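Local atomic coordinates of Alpha/beta hydrolase (Enterobacter asburiae, PDB entry 6KMO), a protein that probably hydrolyses carboxylic ester bonds, as an esterase or lipase of the alpha/beta hydrolase fold. Residues P52-I60 with W110-H118; T260-I271 with F286-V297. The protein carries 2 engineered substitutions. One frame throughout, in Å; residues are numbered along the deposited sequence.

Contact 1: residues P52-I60 with W110-H118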
loop_
_atom_site.group_PDB
_atom_site.type_symbol
_atom_site.label_atom_id
_atom_site.label_comp_id
_atom_site.label_asym_id
_atom_site.label_seq_id
_atom_site.Cartn_x
_atom_site.Cartn_y
_atom_site.Cartn_z
ATOM N N PRO A 52 23.943 -6.936 -24.764
ATOM C CA PRO A 52 22.486 -6.797 -24.606
ATOM C C PRO A 52 21.757 -8.109 -24.772
ATOM O O PRO A 52 20.837 -8.407 -24.001
ATOM C CB PRO A 52 22.119 -5.771 -25.680
ATOM C CG PRO A 52 23.326 -4.903 -25.741
ATOM C CD PRO A 52 24.514 -5.829 -25.549
ATOM N N GLN A 53 22.168 -8.927 -25.743
ATOM C CA GLN A 53 21.496 -10.199 -25.977
ATOM C C GLN A 53 21.642 -11.137 -24.779
ATOM O O GLN A 53 20.663 -11.732 -24.317
ATOM C CB GLN A 53 22.062 -10.831 -27.253
ATOM C CG GLN A 53 21.790 -10.023 -28.535
ATOM C CD GLN A 53 22.679 -8.777 -28.739
ATOM O OE1 GLN A 53 23.720 -8.595 -28.096
ATOM N NE2 GLN A 53 22.253 -7.912 -29.657
ATOM N N GLU A 54 22.860 -11.257 -24.239
ATOM C CA GLU A 54 23.072 -12.096 -23.069
ATOM C C GLU A 54 22.235 -11.612 -21.893
ATOM O O GLU A 54 21.615 -12.421 -21.186
ATOM C CB GLU A 54 24.556 -12.088 -22.688
ATOM C CG GLU A 54 25.449 -12.856 -23.644
ATOM C CD GLU A 54 26.926 -12.605 -23.401
ATOM O OE1 GLU A 54 27.283 -11.571 -22.796
ATOM O OE2 GLU A 54 27.742 -13.453 -23.829
ATOM N N ALA A 55 22.218 -10.296 -21.660
ATOM C CA ALA A 55 21.467 -9.748 -20.536
ATOM C C ALA A 55 19.975 -9.989 -20.713
ATOM O O ALA A 55 19.279 -10.327 -19.754
ATOM C CB ALA A 55 21.751 -8.251 -20.421
ATOM N N ARG A 56 19.471 -9.823 -21.933
ATOM C CA ARG A 56 18.058 -10.073 -22.185
ATOM C C ARG A 56 17.684 -11.504 -21.827
ATOM O O ARG A 56 16.613 -11.749 -21.261
ATOM C CB ARG A 56 17.729 -9.785 -23.640
ATOM C CG ARG A 56 17.726 -8.302 -23.958
ATOM C CD ARG A 56 17.797 -7.996 -25.445
ATOM N NE ARG A 56 17.934 -6.550 -25.600
ATOM C CZ ARG A 56 18.385 -5.910 -26.672
ATOM N NH1 ARG A 56 18.740 -6.563 -27.767
ATOM N NH2 ARG A 56 18.460 -4.589 -26.637
ATOM N N GLN A 57 18.559 -12.455 -22.141
ATOM C CA GLN A 57 18.277 -13.864 -21.874
ATOM C C GLN A 57 18.189 -14.158 -20.387
ATOM O O GLN A 57 17.456 -15.078 -19.985
ATOM C CB GLN A 57 19.332 -14.739 -22.553
ATOM C CG GLN A 57 19.222 -14.698 -24.072
ATOM C CD GLN A 57 20.375 -15.377 -24.776
ATOM O OE1 GLN A 57 21.539 -15.181 -24.420
ATOM N NE2 GLN A 57 20.054 -16.172 -25.789
ATOM N N VAL A 58 18.893 -13.389 -19.547
ATOM C CA VAL A 58 18.786 -13.566 -18.100
ATOM C C VAL A 58 17.353 -13.330 -17.646
ATOM O O VAL A 58 16.770 -14.134 -16.916
ATOM C CB VAL A 58 19.771 -12.647 -17.359
ATOM C CG1 VAL A 58 19.555 -12.734 -15.856
ATOM C CG2 VAL A 58 21.207 -13.013 -17.715
ATOM N N LEU A 59 16.761 -12.212 -18.063
ATOM C CA LEU A 59 15.394 -11.930 -17.636
ATOM C C LEU A 59 14.410 -12.881 -18.300
ATOM O O LEU A 59 13.462 -13.347 -17.656
ATOM C CB LEU A 59 15.037 -10.470 -17.918
ATOM C CG LEU A 59 13.647 -10.057 -17.465
ATOM C CD1 LEU A 59 13.473 -10.167 -15.959
ATOM C CD2 LEU A 59 13.346 -8.640 -17.949
ATOM N N ILE A 60 14.622 -13.195 -19.577
ATOM C CA ILE A 60 13.748 -14.153 -20.247
ATOM C C ILE A 60 13.695 -15.460 -19.461
ATOM O O ILE A 60 12.617 -15.990 -19.181
ATOM C CB ILE A 60 14.191 -14.360 -21.702
ATOM C CG1 ILE A 60 13.963 -13.072 -22.512
ATOM C CG2 ILE A 60 13.460 -15.559 -22.323
ATOM C CD1 ILE A 60 14.629 -13.073 -23.887
ATOM N N TRP A 110 15.455 -0.351 -20.240
ATOM C CA TRP A 110 15.406 -0.048 -21.667
ATOM C C TRP A 110 16.050 -1.141 -22.516
ATOM O O TRP A 110 15.608 -1.398 -23.637
ATOM C CB TRP A 110 15.974 1.335 -21.988
ATOM C CG TRP A 110 15.230 2.447 -21.295
ATOM C CD1 TRP A 110 13.977 2.907 -21.578
ATOM C CD2 TRP A 110 15.699 3.240 -20.193
ATOM N NE1 TRP A 110 13.628 3.920 -20.729
ATOM C CE2 TRP A 110 14.674 4.154 -19.875
ATOM C CE3 TRP A 110 16.882 3.261 -19.444
ATOM C CZ2 TRP A 110 14.798 5.087 -18.859
ATOM C CZ3 TRP A 110 17.008 4.189 -18.444
ATOM C CH2 TRP A 110 15.980 5.097 -18.156
ATOM N N VAL A 111 17.062 -1.813 -21.977
ATOM C CA VAL A 111 17.745 -2.898 -22.683
ATOM C C VAL A 111 16.936 -4.190 -22.636
ATOM O O VAL A 111 16.835 -4.900 -23.652
ATOM C CB VAL A 111 19.151 -3.086 -22.084
ATOM C CG1 VAL A 111 19.886 -4.208 -22.805
ATOM C CG2 VAL A 111 19.951 -1.811 -22.140
ATOM N N LEU A 112 16.362 -4.519 -21.486
ATOM C CA LEU A 112 15.697 -5.798 -21.256
ATOM C C LEU A 112 14.185 -5.656 -21.340
ATOM O O LEU A 112 13.631 -4.560 -21.389
ATOM C CB LEU A 112 16.043 -6.350 -19.865
ATOM C CG LEU A 112 17.446 -6.151 -19.312
ATOM C CD1 LEU A 112 17.504 -6.725 -17.893
ATOM C CD2 LEU A 112 18.476 -6.802 -20.210
ATOM N N GLY A 113 13.518 -6.792 -21.323
ATOM C CA GLY A 113 12.082 -6.823 -21.201
ATOM C C GLY A 113 11.363 -6.867 -22.534
ATOM O O GLY A 113 11.912 -6.573 -23.592
ATOM N N ASP A 114 10.088 -7.240 -22.446
ATOM C CA ASP A 114 9.206 -7.524 -23.572
ATOM C C ASP A 114 7.865 -7.949 -22.979
ATOM O O ASP A 114 7.654 -7.866 -21.761
ATOM C CB ASP A 114 9.803 -8.589 -24.488
ATOM C CG ASP A 114 10.032 -9.910 -23.807
ATOM O OD1 ASP A 114 9.495 -10.141 -22.708
ATOM O OD2 ASP A 114 10.731 -10.776 -24.406
ATOM N N PHE A 115 6.944 -8.381 -23.830
ATOM C CA PHE A 115 5.653 -8.831 -23.321
ATOM C C PHE A 115 5.754 -10.144 -22.550
ATOM O O PHE A 115 5.269 -10.200 -21.406
ATOM C CB PHE A 115 4.587 -8.862 -24.422
ATOM C CG PHE A 115 3.266 -9.418 -23.937
ATOM C CD1 PHE A 115 2.395 -8.643 -23.181
ATOM C CD2 PHE A 115 2.915 -10.735 -24.199
ATOM C CE1 PHE A 115 1.208 -9.159 -22.711
ATOM C CE2 PHE A 115 1.720 -11.258 -23.724
ATOM C CZ PHE A 115 0.861 -10.469 -23.000
ATOM N N PRO A 116 6.338 -11.228 -23.085
ATOM C CA PRO A 116 6.325 -12.486 -22.314
ATOM C C PRO A 116 6.925 -12.349 -20.923
ATOM O O PRO A 116 6.375 -12.906 -19.965
ATOM C CB PRO A 116 7.095 -13.470 -23.217
ATOM C CG PRO A 116 6.896 -12.927 -24.583
ATOM C CD PRO A 116 6.890 -11.414 -24.436
ATOM N N THR A 117 8.033 -11.620 -20.777
ATOM C CA THR A 117 8.609 -11.459 -19.451
ATOM C C THR A 117 7.644 -10.771 -18.486
ATOM O O THR A 117 7.684 -11.034 -17.271
ATOM C CB THR A 117 9.918 -10.650 -19.468
ATOM O OG1 THR A 117 9.729 -9.383 -20.100
ATOM C CG2 THR A 117 11.064 -11.412 -20.126
ATOM N N HIS A 118 6.802 -9.877 -18.981
ATOM C CA HIS A 118 5.896 -9.100 -18.142
ATOM C C HIS A 118 4.473 -9.631 -18.120
ATOM O O HIS A 118 3.617 -9.054 -17.432
ATOM C CB HIS A 118 5.884 -7.636 -18.607
ATOM C CG HIS A 118 7.113 -6.884 -18.188
ATOM N ND1 HIS A 118 8.375 -7.218 -18.630
ATOM C CD2 HIS A 118 7.275 -5.841 -17.341
ATOM C CE1 HIS A 118 9.259 -6.411 -18.071
ATOM N NE2 HIS A 118 8.614 -5.565 -17.285
HETATM O O HOH W 1 14.659 -9.447 -21.666
#

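Contact 2: residues T260-I271 with F286-V297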
loop_
_atom_site.group_PDB
_atom_site.type_symbol
_atom_site.label_atom_id
_atom_site.label_comp_id
_atom_site.label_asym_id
_atom_site.label_seq_id
_atom_site.Cartn_x
_atom_site.Cartn_y
_atom_site.Cartn_z
ATOM N N THR A 260 7.937 22.510 -9.820
ATOM C CA THR A 260 6.534 22.478 -9.444
ATOM C C THR A 260 5.646 22.926 -10.590
ATOM O O THR A 260 4.630 22.292 -10.880
ATOM C CB THR A 260 6.329 23.339 -8.200
ATOM O OG1 THR A 260 7.133 22.787 -7.147
ATOM C CG2 THR A 260 4.876 23.352 -7.776
ATOM N N ALA A 261 6.023 23.996 -11.286
ATOM C CA ALA A 261 5.209 24.460 -12.396
ATOM C C ALA A 261 5.125 23.429 -13.518
ATOM O O ALA A 261 4.082 23.288 -14.167
ATOM C CB ALA A 261 5.779 25.774 -12.918
ATOM N N GLN A 262 6.219 22.708 -13.768
ATOM C CA GLN A 262 6.221 21.680 -14.797
ATOM C C GLN A 262 5.368 20.481 -14.415
ATOM O O GLN A 262 4.861 19.795 -15.302
ATOM C CB GLN A 262 7.650 21.241 -15.087
ATOM C CG GLN A 262 8.421 22.279 -15.919
ATOM C CD GLN A 262 9.881 21.942 -16.077
ATOM O OE1 GLN A 262 10.586 21.620 -15.119
ATOM N NE2 GLN A 262 10.372 22.061 -17.302
ATOM N N LEU A 263 5.198 20.220 -13.123
ATOM C CA LEU A 263 4.398 19.089 -12.660
ATOM C C LEU A 263 2.932 19.431 -12.444
ATOM O O LEU A 263 2.100 18.528 -12.343
ATOM C CB LEU A 263 4.999 18.504 -11.376
ATOM C CG LEU A 263 6.393 17.904 -11.562
ATOM C CD1 LEU A 263 6.991 17.512 -10.226
ATOM C CD2 LEU A 263 6.330 16.708 -12.523
ATOM N N LYS A 264 2.578 20.711 -12.375
ATOM C CA LYS A 264 1.183 21.069 -12.164
ATOM C C LYS A 264 0.306 20.455 -13.251
ATOM O O LYS A 264 0.643 20.484 -14.437
ATOM C CB LYS A 264 1.038 22.591 -12.175
ATOM C CG LYS A 264 -0.362 23.073 -11.833
ATOM C CD LYS A 264 -0.468 24.599 -11.929
ATOM C CE LYS A 264 -1.890 25.072 -11.630
ATOM N NZ LYS A 264 -1.929 26.481 -11.142
ATOM N N GLY A 265 -0.818 19.868 -12.849
ATOM C CA GLY A 265 -1.727 19.248 -13.783
ATOM C C GLY A 265 -1.404 17.809 -14.155
ATOM O O GLY A 265 -2.139 17.210 -14.943
ATOM N N PHE A 266 -0.334 17.241 -13.610
ATOM C CA PHE A 266 -0.031 15.825 -13.831
ATOM C C PHE A 266 -1.234 14.989 -13.388
ATOM O O PHE A 266 -1.949 15.362 -12.459
ATOM C CB PHE A 266 1.163 15.504 -12.929
ATOM C CG PHE A 266 1.979 14.264 -13.272
ATOM C CD1 PHE A 266 2.964 14.288 -14.251
ATOM C CD2 PHE A 266 1.832 13.106 -12.521
ATOM C CE1 PHE A 266 3.747 13.176 -14.493
ATOM C CE2 PHE A 266 2.626 11.984 -12.761
ATOM C CZ PHE A 266 3.575 12.021 -13.742
ATOM N N PRO A 267 -1.484 13.852 -14.035
ATOM C CA PRO A 267 -2.639 13.034 -13.634
ATOM C C PRO A 267 -2.521 12.515 -12.204
ATOM O O PRO A 267 -1.426 12.373 -11.652
ATOM C CB PRO A 267 -2.633 11.871 -14.638
ATOM C CG PRO A 267 -1.873 12.403 -15.838
ATOM C CD PRO A 267 -0.841 13.342 -15.259
ATOM N N GLU A 268 -3.668 12.191 -11.620
ATOM C CA GLU A 268 -3.686 11.511 -10.333
ATOM C C GLU A 268 -2.820 10.266 -10.420
ATOM O O GLU A 268 -2.849 9.544 -11.423
ATOM C CB GLU A 268 -5.112 11.150 -9.934
ATOM C CG GLU A 268 -6.015 12.376 -9.816
ATOM C CD GLU A 268 -7.204 12.199 -8.894
ATOM O OE1 GLU A 268 -7.201 11.327 -8.007
ATOM O OE2 GLU A 268 -8.173 12.976 -9.063
ATOM N N THR A 269 -2.066 9.990 -9.353
ATOM C CA THR A 269 -0.980 9.025 -9.420
ATOM C C THR A 269 -0.886 8.174 -8.166
ATOM O O THR A 269 -1.089 8.659 -7.047
ATOM C CB THR A 269 0.346 9.777 -9.636
ATOM O OG1 THR A 269 0.344 10.403 -10.922
ATOM C CG2 THR A 269 1.550 8.875 -9.581
ATOM N N LEU A 270 -0.556 6.899 -8.371
ATOM C CA LEU A 270 -0.129 5.976 -7.329
ATOM C C LEU A 270 1.313 5.606 -7.632
ATOM O O LEU A 270 1.622 5.202 -8.762
ATOM C CB LEU A 270 -0.981 4.711 -7.327
ATOM C CG LEU A 270 -0.470 3.575 -6.431
ATOM C CD1 LEU A 270 -0.484 3.960 -4.959
ATOM C CD2 LEU A 270 -1.312 2.337 -6.629
ATOM N N ILE A 271 2.198 5.725 -6.638
ATOM C CA ILE A 271 3.572 5.241 -6.742
ATOM C C ILE A 271 3.754 4.149 -5.705
ATOM O O ILE A 271 3.463 4.363 -4.526
ATOM C CB ILE A 271 4.589 6.369 -6.497
ATOM C CG1 ILE A 271 4.484 7.441 -7.561
ATOM C CG2 ILE A 271 6.003 5.800 -6.445
ATOM C CD1 ILE A 271 5.212 8.743 -7.241
ATOM N N PHE A 286 9.847 11.823 -5.908
ATOM C CA PHE A 286 8.992 12.285 -6.988
ATOM C C PHE A 286 7.554 12.441 -6.509
ATOM O O PHE A 286 6.878 13.419 -6.837
ATOM C CB PHE A 286 9.080 11.337 -8.186
ATOM C CG PHE A 286 8.322 11.831 -9.390
ATOM C CD1 PHE A 286 8.690 13.015 -10.020
ATOM C CD2 PHE A 286 7.248 11.131 -9.894
ATOM C CE1 PHE A 286 7.991 13.483 -11.123
ATOM C CE2 PHE A 286 6.557 11.604 -10.988
ATOM C CZ PHE A 286 6.937 12.788 -11.596
ATOM N N GLY A 287 7.064 11.501 -5.706
ATOM C CA GLY A 287 5.736 11.654 -5.144
ATOM C C GLY A 287 5.564 12.922 -4.329
ATOM O O GLY A 287 4.525 13.575 -4.402
ATOM N N ARG A 288 6.577 13.288 -3.535
ATOM C CA ARG A 288 6.481 14.516 -2.755
ATOM C C ARG A 288 6.427 15.734 -3.656
ATOM O O ARG A 288 5.690 16.688 -3.375
ATOM C CB ARG A 288 7.643 14.630 -1.764
ATOM C CG ARG A 288 7.825 13.423 -0.841
ATOM C CD ARG A 288 8.765 13.748 0.297
ATOM N NE ARG A 288 9.349 12.554 0.886
ATOM C CZ ARG A 288 8.836 11.843 1.872
ATOM N NH1 ARG A 288 7.682 12.191 2.454
ATOM N NH2 ARG A 288 9.514 10.767 2.267
ATOM N N LYS A 289 7.194 15.722 -4.746
ATOM C CA LYS A 289 7.153 16.836 -5.691
ATOM C C LYS A 289 5.784 16.951 -6.346
ATOM O O LYS A 289 5.272 18.067 -6.555
ATOM C CB LYS A 289 8.262 16.691 -6.730
ATOM C CG LYS A 289 9.646 16.924 -6.141
ATOM C CD LYS A 289 10.744 17.001 -7.194
ATOM C CE LYS A 289 10.664 18.324 -7.968
ATOM N NZ LYS A 289 11.977 18.815 -8.584
ATOM N N LEU A 290 5.179 15.821 -6.709
ATOM C CA LEU A 290 3.845 15.851 -7.299
ATOM C C LEU A 290 2.865 16.475 -6.323
ATOM O O LEU A 290 2.068 17.344 -6.688
ATOM C CB LEU A 290 3.413 14.437 -7.688
ATOM C CG LEU A 290 4.098 13.796 -8.892
ATOM C CD1 LEU A 290 3.558 12.390 -9.064
ATOM C CD2 LEU A 290 3.858 14.586 -10.153
ATOM N N ASP A 291 2.925 16.061 -5.059
ATOM C CA ASP A 291 1.972 16.596 -4.090
ATOM C C ASP A 291 2.164 18.094 -3.900
ATOM O O ASP A 291 1.186 18.838 -3.764
ATOM C CB ASP A 291 2.125 15.863 -2.765
ATOM C CG ASP A 291 1.163 16.348 -1.717
ATOM O OD1 ASP A 291 -0.026 15.982 -1.758
ATOM O OD2 ASP A 291 1.615 17.109 -0.821
ATOM N N ALA A 292 3.414 18.560 -3.934
ATOM C CA ALA A 292 3.670 19.992 -3.792
ATOM C C ALA A 292 3.123 20.768 -4.975
ATOM O O ALA A 292 2.852 21.972 -4.847
ATOM C CB ALA A 292 5.160 20.237 -3.640
ATOM N N ALA A 293 2.952 20.116 -6.116
ATOM C CA ALA A 293 2.364 20.720 -7.293
ATOM C C ALA A 293 0.853 20.552 -7.360
ATOM O O ALA A 293 0.254 20.822 -8.408
ATOM C CB ALA A 293 3.020 20.152 -8.554
ATOM N N GLY A 294 0.214 20.115 -6.279
ATOM C CA GLY A 294 -1.223 19.982 -6.230
ATOM C C GLY A 294 -1.773 18.743 -6.889
ATOM O O GLY A 294 -2.985 18.650 -7.069
ATOM N N VAL A 295 -0.916 17.800 -7.258
ATOM C CA VAL A 295 -1.347 16.559 -7.907
ATOM C C VAL A 295 -1.857 15.604 -6.835
ATOM O O VAL A 295 -1.140 15.362 -5.857
ATOM C CB VAL A 295 -0.163 15.941 -8.637
ATOM C CG1 VAL A 295 -0.545 14.618 -9.286
ATOM C CG2 VAL A 295 0.385 16.909 -9.684
ATOM N N PRO A 296 -3.048 15.024 -6.983
ATOM C CA PRO A 296 -3.459 13.947 -6.067
ATOM C C PRO A 296 -2.547 12.744 -6.257
ATOM O O PRO A 296 -2.479 12.163 -7.344
ATOM C CB PRO A 296 -4.908 13.658 -6.476
ATOM C CG PRO A 296 -5.348 14.927 -7.206
ATOM C CD PRO A 296 -4.123 15.347 -7.944
ATOM N N VAL A 297 -1.819 12.387 -5.209
ATOM C CA VAL A 297 -0.809 11.338 -5.301
ATOM C C VAL A 297 -0.749 10.541 -4.003
ATOM O O VAL A 297 -0.786 11.098 -2.895
ATOM C CB VAL A 297 0.566 11.903 -5.709
ATOM C CG1 VAL A 297 1.036 12.957 -4.720
ATOM C CG2 VAL A 297 1.579 10.790 -5.812
HETATM O O HOH W 2 7.268 20.105 -6.789
HETATM O O HOH W 3 -1.776 19.913 -10.124
#

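Contact 1: residues P52-I60 with W110-H118
The guanidinium of Arg56 meets Val111 at its edge: NE donates to the carbonyl O of Val111 over 2.8 Å in a nearly straight bond (167°), with the oxygen close to the guanidinium plane. NH2 adds only a weak, bent bond to the same atom. One face of the guanidinium is covered by Pro52 CB, 3.8 Å above the plane and over its centre. Pro52 CB also touches Val111 CG1, so the proline packs against both partners. The arginine chain runs extended from CG to NE, crossing Val111 at about a right angle, and NH2 has a second anchor in a salt bridge with Glu143. At the other end of 110-118, His118 ND1 donates a hydrogen bond to Thr117 OG1 (2.9 Å), which lies at the ring's edge and in its plane. That hydroxyl sits between backbone N and carbonyl carbon (chi1 55°), which leaves Thr117 CG2 to reach Ile60 CA at 3.8 Å and Leu59 CG. Between the two ends, Leu112 CD2 presses on Ala55 CB at 3.6 Å, while Leu59 CD2 lies against Leu112 CB and the Gly113 backbone. A water joins Arg56 O, to which it donates, with Gly113 N, from which it accepts. Asp114 is the N-cap of the following helix, its OD1 accepting from Thr117 N at 2.8 Å. Helix 231-241 adds Trp236 and Phe237 to the apolar patch around Ala55 and Leu112. The run from His106 to Trp110 matches the HGGGW motif that supplies the oxyanion hole in hormone-sensitive-lipase-like hydrolases, and probably does so here. The contact fixes the loop just after it to an N-terminal helix, which with helix 231-241 probably forms part of the cap over the active site.

Contact 2: residues T260-I271 with F286-V297
Phe266 throws its ring away from its own backbone N (chi1 -160°) and toward Leu290, whose CG instead stands anti to its carbonyl carbon (chi1 -72°) and carries CD2 over one face of that ring. This is a CH-pi contact, Leu290 CD2 lying 3.8 Å from the centroid of the Phe266 ring. Phe286, reaching in from the opposite direction, directs its edge toward the face of Phe266 in an offset edge-to-face pair, planes at 81° and centroids 5.8 Å apart. Leu263 closes the same apolar cluster: CD2 meets Phe286 CE1 at 3.9 Å, CD1 rests on Lys289 CB, and CB abuts Ala293 CB. Val295 CG2 packs against Phe266 CB at 3.6 Å, and its CG1 lies at the edge of the Phe266 ring, near its plane. Ile271 CD1 reaches Gly287 CA at 3.6 Å, where Gly287 has no side chain to stand in the way of the methyl. A Schellman motif with Gly294 as its C-prime residue ends the helix, and the chain then turns back into the sheet. There Thr269 N donates to Pro296 O (3.0 Å), opening the parallel pairing of Thr269 with Val297. Two waters bridge the segments, one from Thr260 OG1 to Lys289 O, the other from Gly265 N to Ala293 O. The contact joins parts of the beta-alpha-beta unit 269-274, 280-292 and 297-302, with the preceding helix 260-263 and turn packed against the same helix. Strand 203-207 flanks strand 269-274 across from 297-302, helix 181-195 packs on Phe266, and helix 319-335 meets Glu268 and Leu270.

Contacts 1 and 2 lie on opposite sides of the chain's centre, their own centres 31 Å apart and their nearest atoms about 13 Å apart, without touching. Contact 1 ties an N-terminal helix to the loop after strand 99-105, whereas contact 2 packs a helix on the last strands of the central sheet. Helix 181-195 relates them: Val181 and Asn184 at its start touch Trp110 of contact 1, and Ala187, Ala190 and Leu191 further along support Phe266 of contact 2. That helix starts within the probable nucleophile elbow, whose Asn179 is hydrogen-bonded to His118. Contact 1 thus borders the likely catalytic centre, while contact 2 includes residues that meet the second subunit.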